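Local coordinates for peptidase M16 C-terminal domain-containing protein (Enterococcus faecalis, PDB 3D3Y) that is of unknown function but belongs to the M16 peptidase family, carries a domain of the inactive peptidase type, and is expected to bind metal, at residues V61-S64 with E65-E69; H98-D102 with S103-A107; E338-L342 with G343-E347. All blocks are in the same frame, centred on the assembly; numbering follows the deposited sequence.

Interaction 1: V61-S64 with E65-E69; sequences VKLS and ERLAE
Leu67 N donates to Leu63 O at 3.0 Å. This bond is close to straight, with an N-H...O angle of 167°. Three more alpha-helical i to i+4 bonds join 61-64 to 65-69. Glu65 N reaches Val61 O at 3.1 Å, Arg66 N reaches Lys62 O at 3.1 Å, and Ala68 N reaches Ser64 O at 3.0 Å. All four carbonyls of 61-64 are thus taken up by the next turn, as expected inside a helix.

Ser64 and Arg66 find side-chain partners as well. Ser64 OG turns back along the helix and hydrogen-bonds to Gln60 O. Its chi1 of 81° sets the hydroxyl between the backbone N and the carbonyl carbon. The Ser64 side chain also lies near a bound acetate, probably from the crystallisation liquor. Arg66 NH1 forms a salt bridge with Glu69 OE1 at 2.8 Å, one turn on. It meets the anti lone pair of that oxygen, and the oxygen lies tilted from the guanidinium plane. Arg66 NH2 has a long, weak ion pair with Asp111.

The apolar contact is between leucines four residues apart. Leu63 and Leu67 lie side by side and point the same way, with Leu63 CD2 at 3.6 Å from Leu67 CD1. Leu63 CG is anti to the backbone N (chi1 -169°), which brings CD2 to Leu67.

Helix 60-69 packs this face on its surroundings. Leu63 touches Tyr57, and Leu67 touches Ala73, just before strand 74-82. Arg66 and Leu67 both rest on Phe112 of helix 105-118.

Interaction 2: H98-D102 with S103-A107; sequences HYLQD and SQVLA
Leu100 and Ser103 face each other across a bend in the loop that joins strand 85-95 to helix 105-118. The chain leaves a short 3-10 segment at 98-99 and becomes extended at Leu100 (phi/psi -116/163°). It turns through Gln101 and Asp102, then extends again at Ser103. No direct hydrogen bond spans the two segments.

A water sits in the bend instead. It donates to Ser103 OG at 2.7 Å. Its second link, to Leu100 O at 3.1 Å, is weak. The water thus links the two sides only loosely.

The helix start is organised by Asp97, the residue before His98. Its OD1 hydrogen-bonds to both Ser103 OG and Val105 N, so one carboxylate oxygen ties the serine hydroxyl to the first turn. Gln104 holds the N-cap position, and its N bonds to Glu108 OE1, a side chain of that first turn.

Leu100 packs on the inner side of the bend. Its CB lies 3.4 Å from Ser103 OG, and Leu100 CD1 lies 3.9 Å from Ser103 CB. Both ends of the leucine side chain therefore touch the serine. With chi1 at 67°, Ser103 OG stands between its backbone N and carbonyl carbon, within reach of the water. Farther along, Leu100 CD1 meets Val105 CB at 4.1 Å, a loose contact between a branch end and a branch point.

Tyr71 touches Leu100, Ser103 and Val105. Leu100 also rests on Val95, and Val105 on Ile94, both from strand 85-95.

Interaction 3: E338-L342 with G343-E347; sequences ENIRL and GKIRE
Gly343 and Lys344 bond back to the last turn of helix 326-341 and close it with a Schellman motif. Gly343 is the first residue to leave helical geometry, with a positive phi of 81°.

Two backbone hydrogen bonds define the cap. Lys344 N donates to Asn339 O at 2.9 Å, the six-residue closure of the motif. Gly343 N donates to Ile340 O at 2.8 Å. Lys344 then forms the centre of an inverse gamma turn, with a weak bond from Ile345 N to Gly343 O. The chain goes on to helix 347-364, where Arg346 is the N-cap residue. Lys289 NZ hydrogen-bonds to Lys344 O from outside the two segments.

One salt bridge lies along the helix. Arg341 NH1 pairs with Glu338 OE2 at 2.7 Å. The oxygen is met nearly end-on and lies close to the guanidinium plane. Arg341 NE bonds to Ala407 O, so the guanidinium has a second anchor.

Apolar contacts lie on the inner side. Ile340 CG2 meets Ile345 CD1 at 4.0 Å, with the two side chains set at a slant to each other. Ile403 of helix 400-409 touches both isoleucines. Phe278, Phe282 and Ile281 of helix 272-284 add to the packing. On another side, Leu342 and Lys344 run side by side, with Leu342 CB 4.0 Å from Lys344 CD.

A side-chain hydrogen bond also crosses the contact, from the Lys344 ammonium. The lysine chain bends at chi3 (74°), which brings its end over the Asn339 amide. Lys344 NZ donates to Asn339 OD1 at 2.8 Å from above the amide plane, 53° out of it.

All three are local contacts on the surface of one chain. They show three stages of helix structure: interaction 1 runs along a helix, interaction 2 leads into one, and interaction 3 leaves one. Interactions 1 and 2 are neighbours, with centres 17 Å apart and nearest atoms about 6 Å apart. They do not touch. Helix 105-118, which starts in interaction 2, covers part of interaction 1 through Phe112. Interaction 3 lies on the opposite side of the chain's centre, with its centre 58 Å from each of the other two. The acetate near Ser64 belongs to interaction 1 and marks no established site.

Interaction 1: V61-S64 with E65-E69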
loop_
_atom_site.group_PDB
_atom_site.type_symbol
_atom_site.label_atom_id
_atom_site.label_comp_id
_atom_site.label_asym_id
_atom_site.label_seq_id
_atom_site.Cartn_x
_atom_site.Cartn_y
_atom_site.Cartn_z
ATOM N N VAL A 61 28.723 -3.349 4.046
ATOM C CA VAL A 61 29.791 -2.393 4.328
ATOM C C VAL A 61 30.126 -1.576 3.065
ATOM O O VAL A 61 30.207 -0.335 3.107
ATOM C CB VAL A 61 31.069 -3.090 4.914
ATOM C CG1 VAL A 61 32.306 -2.214 4.786
ATOM C CG2 VAL A 61 30.861 -3.470 6.375
ATOM N N LYS A 62 30.303 -2.281 1.952
ATOM C CA LYS A 62 30.663 -1.655 0.687
ATOM C C LYS A 62 29.526 -0.798 0.125
ATOM O O LYS A 62 29.758 0.307 -0.387
ATOM C CB LYS A 62 31.135 -2.720 -0.316
ATOM C CG LYS A 62 32.526 -3.299 0.062
ATOM C CD LYS A 62 32.891 -4.504 -0.794
ATOM C CE LYS A 62 34.246 -5.100 -0.415
ATOM N NZ LYS A 62 34.505 -6.353 -1.199
ATOM N N LEU A 63 28.296 -1.279 0.256
ATOM C CA LEU A 63 27.143 -0.514 -0.250
ATOM C C LEU A 63 26.942 0.760 0.562
ATOM O O LEU A 63 26.786 1.845 0.004
ATOM C CB LEU A 63 25.880 -1.375 -0.263
ATOM C CG LEU A 63 24.637 -0.848 -0.995
ATOM C CD1 LEU A 63 23.845 -2.012 -1.567
ATOM C CD2 LEU A 63 23.813 -0.054 0.014
ATOM N N SER A 64 26.975 0.651 1.886
ATOM C CA SER A 64 26.755 1.835 2.697
ATOM C C SER A 64 27.901 2.863 2.571
ATOM O O SER A 64 27.686 4.065 2.645
ATOM C CB SER A 64 26.409 1.454 4.136
ATOM O OG SER A 64 27.558 1.162 4.844
ATOM N N GLU A 65 29.097 2.387 2.276
ATOM C CA GLU A 65 30.226 3.238 1.966
ATOM C C GLU A 65 30.009 3.999 0.637
ATOM O O GLU A 65 30.379 5.161 0.520
ATOM C CB GLU A 65 31.472 2.355 1.924
ATOM C CG GLU A 65 32.756 2.840 1.217
ATOM C CD GLU A 65 33.795 1.677 1.117
ATOM O OE1 GLU A 65 33.989 0.963 2.150
ATOM O OE2 GLU A 65 34.393 1.454 0.028
ATOM N N ARG A 66 29.413 3.353 -0.359
ATOM C CA ARG A 66 29.052 4.062 -1.591
ATOM C C ARG A 66 27.980 5.143 -1.303
ATOM O O ARG A 66 28.084 6.291 -1.780
ATOM C CB ARG A 66 28.536 3.073 -2.628
ATOM C CG ARG A 66 28.109 3.707 -3.944
ATOM C CD ARG A 66 29.194 4.656 -4.503
ATOM N NE ARG A 66 28.835 5.150 -5.844
ATOM C CZ ARG A 66 29.339 6.250 -6.402
ATOM N NH1 ARG A 66 30.225 6.980 -5.755
ATOM N NH2 ARG A 66 28.960 6.608 -7.614
ATOM N N LEU A 67 26.965 4.786 -0.511
ATOM C CA LEU A 67 25.943 5.757 -0.100
ATOM C C LEU A 67 26.545 7.004 0.581
ATOM O O LEU A 67 26.093 8.145 0.375
ATOM C CB LEU A 67 24.877 5.101 0.782
ATOM C CG LEU A 67 24.014 4.067 0.049
ATOM C CD1 LEU A 67 23.183 3.306 1.085
ATOM C CD2 LEU A 67 23.122 4.779 -1.003
ATOM N N ALA A 68 27.612 6.776 1.326
ATOM C CA ALA A 68 28.315 7.839 2.025
ATOM C C ALA A 68 29.098 8.673 1.018
ATOM O O ALA A 68 29.104 9.902 1.099
ATOM C CB ALA A 68 29.236 7.226 3.049
ATOM N N GLU A 69 29.727 8.018 0.031
ATOM C CA GLU A 69 30.392 8.723 -1.058
ATOM C C GLU A 69 29.409 9.611 -1.774
ATOM O O GLU A 69 29.790 10.704 -2.257
ATOM C CB GLU A 69 30.963 7.756 -2.105
ATOM C CG GLU A 69 32.321 7.173 -1.816
ATOM C CD GLU A 69 32.704 6.098 -2.846
ATOM O OE1 GLU A 69 32.203 6.112 -4.008
ATOM O OE2 GLU A 69 33.494 5.213 -2.462
#

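Interaction 2: H98-D102 with S103-A107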
loop_
_atom_site.group_PDB
_atom_site.type_symbol
_atom_site.label_atom_id
_atom_site.label_comp_id
_atom_site.label_asym_id
_atom_site.label_seq_id
_atom_site.Cartn_x
_atom_site.Cartn_y
_atom_site.Cartn_z
ATOM N N HIS A 98 23.433 22.104 -5.225
ATOM C CA HIS A 98 23.482 23.469 -4.701
ATOM C C HIS A 98 24.121 23.518 -3.305
ATOM O O HIS A 98 24.777 24.503 -2.956
ATOM C CB HIS A 98 22.077 24.102 -4.713
ATOM C CG HIS A 98 22.018 25.493 -4.140
ATOM N ND1 HIS A 98 22.300 26.624 -4.882
ATOM C CD2 HIS A 98 21.683 25.935 -2.900
ATOM C CE1 HIS A 98 22.159 27.699 -4.120
ATOM N NE2 HIS A 98 21.787 27.309 -2.913
ATOM N N TYR A 99 23.977 22.441 -2.538
ATOM C CA TYR A 99 24.448 22.414 -1.148
ATOM C C TYR A 99 25.763 21.677 -0.975
ATOM O O TYR A 99 26.249 21.524 0.153
ATOM C CB TYR A 99 23.364 21.821 -0.227
ATOM C CG TYR A 99 22.136 22.684 -0.215
ATOM C CD1 TYR A 99 22.083 23.835 0.566
ATOM C CD2 TYR A 99 21.054 22.388 -1.035
ATOM C CE1 TYR A 99 20.963 24.668 0.543
ATOM C CE2 TYR A 99 19.937 23.201 -1.066
ATOM C CZ TYR A 99 19.893 24.336 -0.275
ATOM O OH TYR A 99 18.770 25.130 -0.308
ATOM N N LEU A 100 26.332 21.235 -2.098
ATOM C CA LEU A 100 27.571 20.477 -2.113
ATOM C C LEU A 100 28.691 21.250 -2.837
ATOM O O LEU A 100 28.429 22.212 -3.582
ATOM C CB LEU A 100 27.325 19.107 -2.753
ATOM C CG LEU A 100 26.134 18.292 -2.210
ATOM C CD1 LEU A 100 25.811 17.123 -3.118
ATOM C CD2 LEU A 100 26.423 17.764 -0.822
ATOM N N GLN A 101 29.934 20.819 -2.615
ATOM C CA GLN A 101 31.108 21.538 -3.104
ATOM C C GLN A 101 31.560 21.148 -4.533
ATOM O O GLN A 101 31.430 21.945 -5.481
ATOM C CB GLN A 101 32.253 21.440 -2.089
ATOM C CG GLN A 101 33.229 22.627 -2.099
ATOM C CD GLN A 101 32.538 23.998 -2.203
ATOM O OE1 GLN A 101 31.433 24.212 -1.674
ATOM N NE2 GLN A 101 33.200 24.938 -2.889
ATOM N N ASP A 102 32.096 19.948 -4.693
ATOM C CA ASP A 102 32.482 19.511 -6.031
ATOM C C ASP A 102 31.763 18.220 -6.269
ATOM O O ASP A 102 32.240 17.154 -5.886
ATOM C CB ASP A 102 33.999 19.318 -6.163
ATOM C CG ASP A 102 34.783 20.566 -5.823
ATOM O OD1 ASP A 102 34.820 21.531 -6.638
ATOM O OD2 ASP A 102 35.383 20.565 -4.725
ATOM N N SER A 103 30.587 18.331 -6.869
ATOM C CA SER A 103 29.664 17.211 -6.961
ATOM C C SER A 103 28.977 17.162 -8.316
ATOM O O SER A 103 28.875 18.172 -9.031
ATOM C CB SER A 103 28.604 17.314 -5.849
ATOM O OG SER A 103 27.748 18.433 -6.063
ATOM N N GLN A 104 28.536 15.967 -8.671
ATOM C CA GLN A 104 27.674 15.760 -9.827
ATOM C C GLN A 104 26.589 14.798 -9.372
ATOM O O GLN A 104 26.429 13.719 -9.937
ATOM C CB GLN A 104 28.448 15.166 -11.000
ATOM C CG GLN A 104 29.263 16.164 -11.783
ATOM C CD GLN A 104 28.444 17.351 -12.248
ATOM O OE1 GLN A 104 27.257 17.219 -12.574
ATOM N NE2 GLN A 104 29.069 18.524 -12.272
ATOM N N VAL A 105 25.851 15.209 -8.343
ATOM C CA VAL A 105 25.047 14.275 -7.564
ATOM C C VAL A 105 24.032 13.479 -8.394
ATOM O O VAL A 105 23.818 12.296 -8.149
ATOM C CB VAL A 105 24.359 14.960 -6.345
ATOM C CG1 VAL A 105 23.136 15.775 -6.800
ATOM C CG2 VAL A 105 23.951 13.897 -5.301
ATOM N N LEU A 106 23.421 14.118 -9.388
ATOM C CA LEU A 106 22.414 13.459 -10.185
ATOM C C LEU A 106 23.040 12.360 -11.022
ATOM O O LEU A 106 22.552 11.225 -11.014
ATOM C CB LEU A 106 21.665 14.462 -11.060
ATOM C CG LEU A 106 20.728 15.408 -10.303
ATOM C CD1 LEU A 106 20.262 16.526 -11.230
ATOM C CD2 LEU A 106 19.560 14.641 -9.708
ATOM N N ALA A 107 24.146 12.685 -11.690
ATOM C CA ALA A 107 24.889 11.685 -12.461
ATOM C C ALA A 107 25.354 10.520 -11.590
ATOM O O ALA A 107 25.263 9.356 -11.990
ATOM C CB ALA A 107 26.063 12.315 -13.209
HETATM O O HOH W 1 28.606 21.003 -6.408
#

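Interaction 3: E338-L342 with G343-E347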
loop_
_atom_site.group_PDB
_atom_site.type_symbol
_atom_site.label_atom_id
_atom_site.label_comp_id
_atom_site.label_asym_id
_atom_site.label_seq_id
_atom_site.Cartn_x
_atom_site.Cartn_y
_atom_site.Cartn_z
ATOM N N GLU A 338 -27.630 0.524 10.494
ATOM C CA GLU A 338 -28.993 0.921 10.232
ATOM C C GLU A 338 -29.260 2.377 10.636
ATOM O O GLU A 338 -29.966 3.110 9.923
ATOM C CB GLU A 338 -29.958 -0.025 10.933
ATOM C CG GLU A 338 -29.983 -1.418 10.261
ATOM C CD GLU A 338 -30.237 -1.327 8.729
ATOM O OE1 GLU A 338 -31.196 -0.622 8.319
ATOM O OE2 GLU A 338 -29.456 -1.952 7.954
ATOM N N ASN A 339 -28.686 2.796 11.764
ATOM C CA ASN A 339 -28.856 4.164 12.210
ATOM C C ASN A 339 -28.321 5.160 11.204
ATOM O O ASN A 339 -28.958 6.182 10.947
ATOM C CB ASN A 339 -28.198 4.382 13.574
ATOM C CG ASN A 339 -29.026 3.801 14.703
ATOM O OD1 ASN A 339 -30.228 3.532 14.535
ATOM N ND2 ASN A 339 -28.404 3.641 15.876
ATOM N N ILE A 340 -27.142 4.876 10.650
ATOM C CA ILE A 340 -26.612 5.719 9.568
ATOM C C ILE A 340 -27.547 5.642 8.351
ATOM O O ILE A 340 -27.895 6.664 7.777
ATOM C CB ILE A 340 -25.172 5.322 9.176
ATOM C CG1 ILE A 340 -24.218 5.507 10.407
ATOM C CG2 ILE A 340 -24.726 6.121 7.945
ATOM C CD1 ILE A 340 -22.813 4.882 10.198
ATOM N N ARG A 341 -27.949 4.435 7.940
ATOM C CA ARG A 341 -28.904 4.332 6.813
ATOM C C ARG A 341 -30.138 5.221 7.037
ATOM O O ARG A 341 -30.639 5.874 6.098
ATOM C CB ARG A 341 -29.333 2.878 6.574
ATOM C CG ARG A 341 -28.204 2.036 6.025
ATOM C CD ARG A 341 -28.512 0.511 5.947
ATOM N NE ARG A 341 -27.549 -0.102 5.042
ATOM C CZ ARG A 341 -27.331 -1.407 4.903
ATOM N NH1 ARG A 341 -27.970 -2.297 5.672
ATOM N NH2 ARG A 341 -26.446 -1.817 3.995
ATOM N N LEU A 342 -30.621 5.249 8.278
ATOM C CA LEU A 342 -31.817 6.047 8.642
ATOM C C LEU A 342 -31.536 7.549 8.737
ATOM O O LEU A 342 -32.462 8.341 8.841
ATOM C CB LEU A 342 -32.427 5.542 9.961
ATOM C CG LEU A 342 -33.094 4.151 9.901
ATOM C CD1 LEU A 342 -33.222 3.537 11.315
ATOM C CD2 LEU A 342 -34.468 4.242 9.231
ATOM N N GLY A 343 -30.260 7.930 8.684
ATOM C CA GLY A 343 -29.900 9.354 8.751
ATOM C C GLY A 343 -29.905 9.849 10.177
ATOM O O GLY A 343 -30.007 11.055 10.428
ATOM N N LYS A 344 -29.755 8.917 11.122
ATOM C CA LYS A 344 -29.715 9.258 12.532
ATOM C C LYS A 344 -28.286 9.710 12.869
ATOM O O LYS A 344 -27.512 8.983 13.524
ATOM C CB LYS A 344 -30.177 8.084 13.396
ATOM C CG LYS A 344 -31.706 7.815 13.294
ATOM C CD LYS A 344 -32.126 6.439 13.831
ATOM C CE LYS A 344 -32.086 6.397 15.371
ATOM N NZ LYS A 344 -32.178 4.989 15.853
ATOM N N ILE A 345 -27.945 10.913 12.386
ATOM C CA ILE A 345 -26.557 11.421 12.415
ATOM C C ILE A 345 -26.542 12.842 12.959
ATOM O O ILE A 345 -27.208 13.731 12.426
ATOM C CB ILE A 345 -25.915 11.397 10.995
ATOM C CG1 ILE A 345 -25.959 9.983 10.418
ATOM C CG2 ILE A 345 -24.472 11.863 11.037
ATOM C CD1 ILE A 345 -25.622 9.896 8.935
ATOM N N ARG A 346 -25.799 13.047 14.037
ATOM C CA ARG A 346 -25.781 14.339 14.697
ATOM C C ARG A 346 -24.848 15.274 13.958
ATOM O O ARG A 346 -23.883 14.823 13.343
ATOM C CB ARG A 346 -25.281 14.177 16.131
ATOM C CG ARG A 346 -26.159 13.269 16.994
ATOM C CD ARG A 346 -25.458 12.884 18.304
ATOM N NE ARG A 346 -24.646 13.970 18.884
ATOM C CZ ARG A 346 -25.104 15.153 19.316
ATOM N NH1 ARG A 346 -24.246 16.041 19.820
ATOM N NH2 ARG A 346 -26.402 15.468 19.234
ATOM N N GLU A 347 -25.107 16.573 14.066
ATOM C CA GLU A 347 -24.234 17.562 13.447
ATOM C C GLU A 347 -22.788 17.430 13.882
ATOM O O GLU A 347 -21.892 17.558 13.071
ATOM C CB GLU A 347 -24.743 18.976 13.687
ATOM C CG GLU A 347 -25.764 19.423 12.628
ATOM C CD GLU A 347 -25.394 18.984 11.191
ATOM O OE1 GLU A 347 -24.220 19.212 10.770
ATOM O OE2 GLU A 347 -26.287 18.416 10.500
#